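Local coordinates for protein Non-ribosomal peptide synthetase (Streptomyces halstedii, PDB 3WV4) that belongs to the AMP-binding (ANL) enzyme superfamily and represents the N-terminal domain of a non-ribosomal peptide synthetase, at residues V322-D325 against A326-A330; E75-N78 against H79-F83. One frame throughout, in Å; residues are numbered along the deposited sequence.

Overall arrangement
Contact 1 (322-325 with 326-330) and contact 2 (75-78 with 79-83) are both i to i+4 contacts within single helices, helix 321-330 and helix 73-89, of the same AMP-binding family region. They sit far apart in the fold: their centres are 40 Å from each other and their nearest atoms about 28 Å, so neither touches the other. Contact 2 comes first along the chain. Measured from the centre of the chain, the centre of contact 1 lies 26 Å out and that of contact 2 lies 20 Å out. Contact 1 packs against helix 289-300, whereas contact 2 touches helices 47-57, 106-116 and 168-180.

Contact 1: V322-D325 against A326-A330; sequences VTID and ALRSA
The side chains of Ile324 and Arg328 lie side by side one helical turn apart, pointing the same way. Ile324 CG2 sits over one face of the guanidinium, offset toward its rim; its 3.1 Å from Arg328 NH1 is shorter than ordinary contact, so the exact value is doubtful. Two features bring the groups together: CG2 is trans to the isoleucine nitrogen, while the arginine chain runs extended from CG to NE. The charged end finds its partner outside the turn, in a salt bridge from Arg328 NH2 to Glu356. Asp325 is likewise engaged beyond the contact, its OD1 hydrogen-bonded to Gln321; Asp325 OD1 stays 4.7 Å from Arg328 NH1, too far for a direct ion pair.

Helix 321-330 is the crossover helix of a beta-alpha-beta unit, between the parallel strands 311-314 and 335-340. Thr323, Ala326, Leu327 and Ala330 turn their side chains to helix 289-300.

Backbone bonds carry the rest. Leu327 N donates to Thr323 O at 2.9 Å and Ser329 N to Asp325 O at 2.9 Å. Arg328 N reaches Ile324 O at 3.1 Å, and that oxygen also takes a weak bond from Leu327 N. Ala326 N donates to Val322 O at 3.1 Å.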
loop_
_atom_site.group_PDB
_atom_site.type_symbol
_atom_site.label_atom_id
_atom_site.label_comp_id
_atom_site.label_asym_id
_atom_site.label_seq_id
_atom_site.Cartn_x
_atom_site.Cartn_y
_atom_site.Cartn_z
ATOM N N VAL A 322 -5.004 -11.582 -23.644
ATOM C CA VAL A 322 -5.488 -12.942 -23.451
ATOM C C VAL A 322 -5.885 -13.224 -22.016
ATOM O O VAL A 322 -6.826 -13.965 -21.796
ATOM C CB VAL A 322 -4.481 -14.006 -23.854
ATOM C CG1 VAL A 322 -4.944 -14.696 -25.117
ATOM C CG2 VAL A 322 -3.094 -13.406 -24.030
ATOM N N THR A 323 -5.121 -12.685 -21.071
ATOM C CA THR A 323 -5.448 -12.836 -19.672
ATOM C C THR A 323 -6.726 -12.056 -19.372
ATOM O O THR A 323 -7.600 -12.545 -18.689
ATOM C CB THR A 323 -4.306 -12.356 -18.774
ATOM O OG1 THR A 323 -3.135 -13.088 -19.089
ATOM C CG2 THR A 323 -4.640 -12.563 -17.293
ATOM N N ILE A 324 -6.826 -10.858 -19.938
ATOM C CA ILE A 324 -7.988 -10.024 -19.733
ATOM C C ILE A 324 -9.232 -10.777 -20.135
ATOM O O ILE A 324 -10.189 -10.851 -19.372
ATOM C CB ILE A 324 -7.894 -8.695 -20.508
ATOM C CG1 ILE A 324 -6.697 -7.872 -19.998
ATOM C CG2 ILE A 324 -9.175 -7.881 -20.349
ATOM C CD1 ILE A 324 -6.308 -6.755 -20.971
ATOM N N ASP A 325 -9.186 -11.368 -21.319
ATOM C CA ASP A 325 -10.312 -12.066 -21.901
ATOM C C ASP A 325 -10.679 -13.246 -21.029
ATOM O O ASP A 325 -11.870 -13.491 -20.762
ATOM C CB ASP A 325 -9.994 -12.543 -23.323
ATOM C CG ASP A 325 -9.864 -11.388 -24.351
ATOM O OD1 ASP A 325 -10.312 -10.233 -24.091
ATOM O OD2 ASP A 325 -9.259 -11.647 -25.431
ATOM N N ALA A 326 -9.662 -13.952 -20.549
ATOM C CA ALA A 326 -9.894 -15.159 -19.786
ATOM C C ALA A 326 -10.569 -14.826 -18.454
ATOM O O ALA A 326 -11.405 -15.574 -17.963
ATOM C CB ALA A 326 -8.590 -15.846 -19.549
ATOM N N LEU A 327 -10.194 -13.689 -17.876
ATOM C CA LEU A 327 -10.749 -13.290 -16.616
ATOM C C LEU A 327 -12.208 -12.928 -16.818
ATOM O O LEU A 327 -13.042 -13.235 -15.977
ATOM C CB LEU A 327 -10.049 -12.055 -16.080
ATOM C CG LEU A 327 -8.732 -12.210 -15.343
ATOM C CD1 LEU A 327 -8.191 -10.799 -15.158
ATOM C CD2 LEU A 327 -8.824 -12.988 -14.024
ATOM N N ARG A 328 -12.489 -12.238 -17.915
ATOM C CA ARG A 328 -13.849 -11.780 -18.162
ATOM C C ARG A 328 -14.773 -12.953 -18.436
ATOM O O ARG A 328 -15.930 -12.955 -18.019
ATOM C CB ARG A 328 -13.891 -10.784 -19.293
ATOM C CG ARG A 328 -13.527 -9.398 -18.841
ATOM C CD ARG A 328 -13.488 -8.447 -20.016
ATOM N NE ARG A 328 -13.071 -7.129 -19.561
ATOM C CZ ARG A 328 -12.290 -6.299 -20.254
ATOM N NH1 ARG A 328 -11.819 -6.664 -21.425
ATOM N NH2 ARG A 328 -11.973 -5.083 -19.772
ATOM N N SER A 329 -14.220 -13.966 -19.108
ATOM C CA SER A 329 -14.947 -15.163 -19.406
ATOM C C SER A 329 -15.270 -15.970 -18.122
ATOM O O SER A 329 -16.380 -16.435 -17.952
ATOM C CB SER A 329 -14.136 -15.986 -20.415
ATOM O OG SER A 329 -14.810 -17.150 -20.803
ATOM N N ALA A 330 -14.306 -16.048 -17.219
ATOM C CA ALA A 330 -14.457 -16.763 -15.956
ATOM C C ALA A 330 -15.286 -15.989 -14.937
ATOM O O ALA A 330 -16.049 -16.602 -14.210
ATOM C CB ALA A 330 -13.102 -17.103 -15.367
#

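Contact 2: E75-N78 against H79-F83; sequences ELLN and HSQAF
Leu77 and Gln81 cross at a slant one turn apart on helix 73-89, and the amide end of the glutamine lies against the leucine branch: Gln81 NE2 is 3.7 Å from Leu77 CG. Leu77 has CG trans to its own nitrogen (chi1 173°), which brings its end nearer the following turn, where the extended Gln81 chain passes.

His79 turns the edge of its ring to the backbone of the preceding turn. Its CD2 stands 2.9 Å from Glu75 O, near the ring plane, while His79 N donates to the same oxygen at 3.0 Å in an almost straight bond of 175°. Beyond the turn the ring stacks with Trp71, and the Glu75 carboxylate bonds to Thr72 N through OE1; Thr72 directly precedes helix 73-89, consistent with the side-chain half of a capping box.

Ser80 folds back on Leu76. With OG beside its own nitrogen (chi1 -69°), the hydroxyl donates to Leu76 O at 2.9 Å from above the carbonyl plane, and Ser80 N reaches that oxygen from the opposite face at 2.9 Å. Leu76 CD1 lies next to the hydroxyl. Leu51 of helix 47-57 touches Leu76, Leu77 and Ser80, while Val109 and Tyr113 of helix 106-116 reach Leu76 and Ser80.

Two donors thus grip Leu76 O, and the buried Ser80 hydroxyl has its donor satisfied inside the helix, with Leu51 and Tyr113 packed around it.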
loop_
_atom_site.group_PDB
_atom_site.type_symbol
_atom_site.label_atom_id
_atom_site.label_comp_id
_atom_site.label_asym_id
_atom_site.label_seq_id
_atom_site.Cartn_x
_atom_site.Cartn_y
_atom_site.Cartn_z
ATOM N N GLU A 75 -11.735 -4.321 17.388
ATOM C CA GLU A 75 -10.575 -5.132 17.777
ATOM C C GLU A 75 -9.325 -4.569 17.195
ATOM O O GLU A 75 -8.333 -4.475 17.874
ATOM C CB GLU A 75 -10.748 -6.600 17.375
ATOM C CG GLU A 75 -11.773 -7.349 18.254
ATOM C CD GLU A 75 -12.123 -8.720 17.691
ATOM O OE1 GLU A 75 -12.634 -8.804 16.563
ATOM O OE2 GLU A 75 -11.791 -9.714 18.364
ATOM N N LEU A 76 -9.379 -4.166 15.932
ATOM C CA LEU A 76 -8.172 -3.616 15.292
ATOM C C LEU A 76 -7.713 -2.371 16.010
ATOM O O LEU A 76 -6.526 -2.145 16.209
ATOM C CB LEU A 76 -8.439 -3.321 13.807
ATOM C CG LEU A 76 -7.320 -2.580 13.105
ATOM C CD1 LEU A 76 -6.019 -3.343 13.209
ATOM C CD2 LEU A 76 -7.715 -2.370 11.637
ATOM N N LEU A 77 -8.662 -1.527 16.372
ATOM C CA LEU A 77 -8.325 -0.276 17.056
ATOM C C LEU A 77 -7.757 -0.573 18.433
ATOM O O LEU A 77 -6.763 -0.008 18.800
ATOM C CB LEU A 77 -9.567 0.641 17.168
ATOM C CG LEU A 77 -9.419 1.888 17.989
ATOM C CD1 LEU A 77 -8.518 2.897 17.304
ATOM C CD2 LEU A 77 -10.800 2.503 18.238
ATOM N N ASN A 78 -8.380 -1.493 19.167
ATOM C CA ASN A 78 -7.880 -1.877 20.483
ATOM C C ASN A 78 -6.407 -2.304 20.424
ATOM O O ASN A 78 -5.572 -1.765 21.143
ATOM C CB ASN A 78 -8.718 -3.028 21.074
ATOM C CG ASN A 78 -10.116 -2.588 21.498
ATOM O OD1 ASN A 78 -10.384 -1.409 21.635
ATOM N ND2 ASN A 78 -11.029 -3.562 21.660
ATOM N N HIS A 79 -6.109 -3.251 19.533
ATOM C CA HIS A 79 -4.758 -3.770 19.386
ATOM C C HIS A 79 -3.802 -2.710 18.887
ATOM O O HIS A 79 -2.651 -2.657 19.356
ATOM C CB HIS A 79 -4.758 -4.951 18.458
ATOM C CG HIS A 79 -5.401 -6.168 19.033
ATOM N ND1 HIS A 79 -4.677 -7.125 19.714
ATOM C CD2 HIS A 79 -6.689 -6.596 19.046
ATOM C CE1 HIS A 79 -5.486 -8.102 20.102
ATOM N NE2 HIS A 79 -6.711 -7.797 19.732
ATOM N N SER A 80 -4.264 -1.807 18.028
ATOM C CA SER A 80 -3.432 -0.694 17.551
ATOM C C SER A 80 -3.049 0.241 18.703
ATOM O O SER A 80 -1.884 0.567 18.914
ATOM C CB SER A 80 -4.148 0.061 16.411
ATOM O OG SER A 80 -4.247 -0.724 15.231
ATOM N N GLN A 81 -4.032 0.621 19.505
ATOM C CA GLN A 81 -3.767 1.398 20.747
ATOM C C GLN A 81 -2.789 0.690 21.670
ATOM O O GLN A 81 -1.832 1.298 22.186
ATOM C CB GLN A 81 -5.090 1.626 21.487
ATOM C CG GLN A 81 -5.993 2.532 20.682
ATOM C CD GLN A 81 -7.364 2.725 21.316
ATOM O OE1 GLN A 81 -7.757 1.991 22.206
ATOM N NE2 GLN A 81 -8.077 3.726 20.861
ATOM N N ALA A 82 -3.016 -0.611 21.883
ATOM C CA ALA A 82 -2.126 -1.384 22.744
ATOM C C ALA A 82 -0.713 -1.362 22.199
ATOM O O ALA A 82 0.280 -1.189 22.936
ATOM C CB ALA A 82 -2.647 -2.808 22.889
ATOM N N PHE A 83 -0.592 -1.497 20.883
ATOM C CA PHE A 83 0.739 -1.460 20.294
ATOM C C PHE A 83 1.372 -0.073 20.453
ATOM O O PHE A 83 2.575 0.033 20.705
ATOM C CB PHE A 83 0.762 -1.937 18.834
ATOM C CG PHE A 83 2.141 -1.981 18.286
ATOM C CD1 PHE A 83 3.021 -2.975 18.713
ATOM C CD2 PHE A 83 2.613 -0.941 17.536
ATOM C CE1 PHE A 83 4.334 -2.973 18.287
ATOM C CE2 PHE A 83 3.911 -0.946 17.079
ATOM C CZ PHE A 83 4.789 -1.970 17.449
#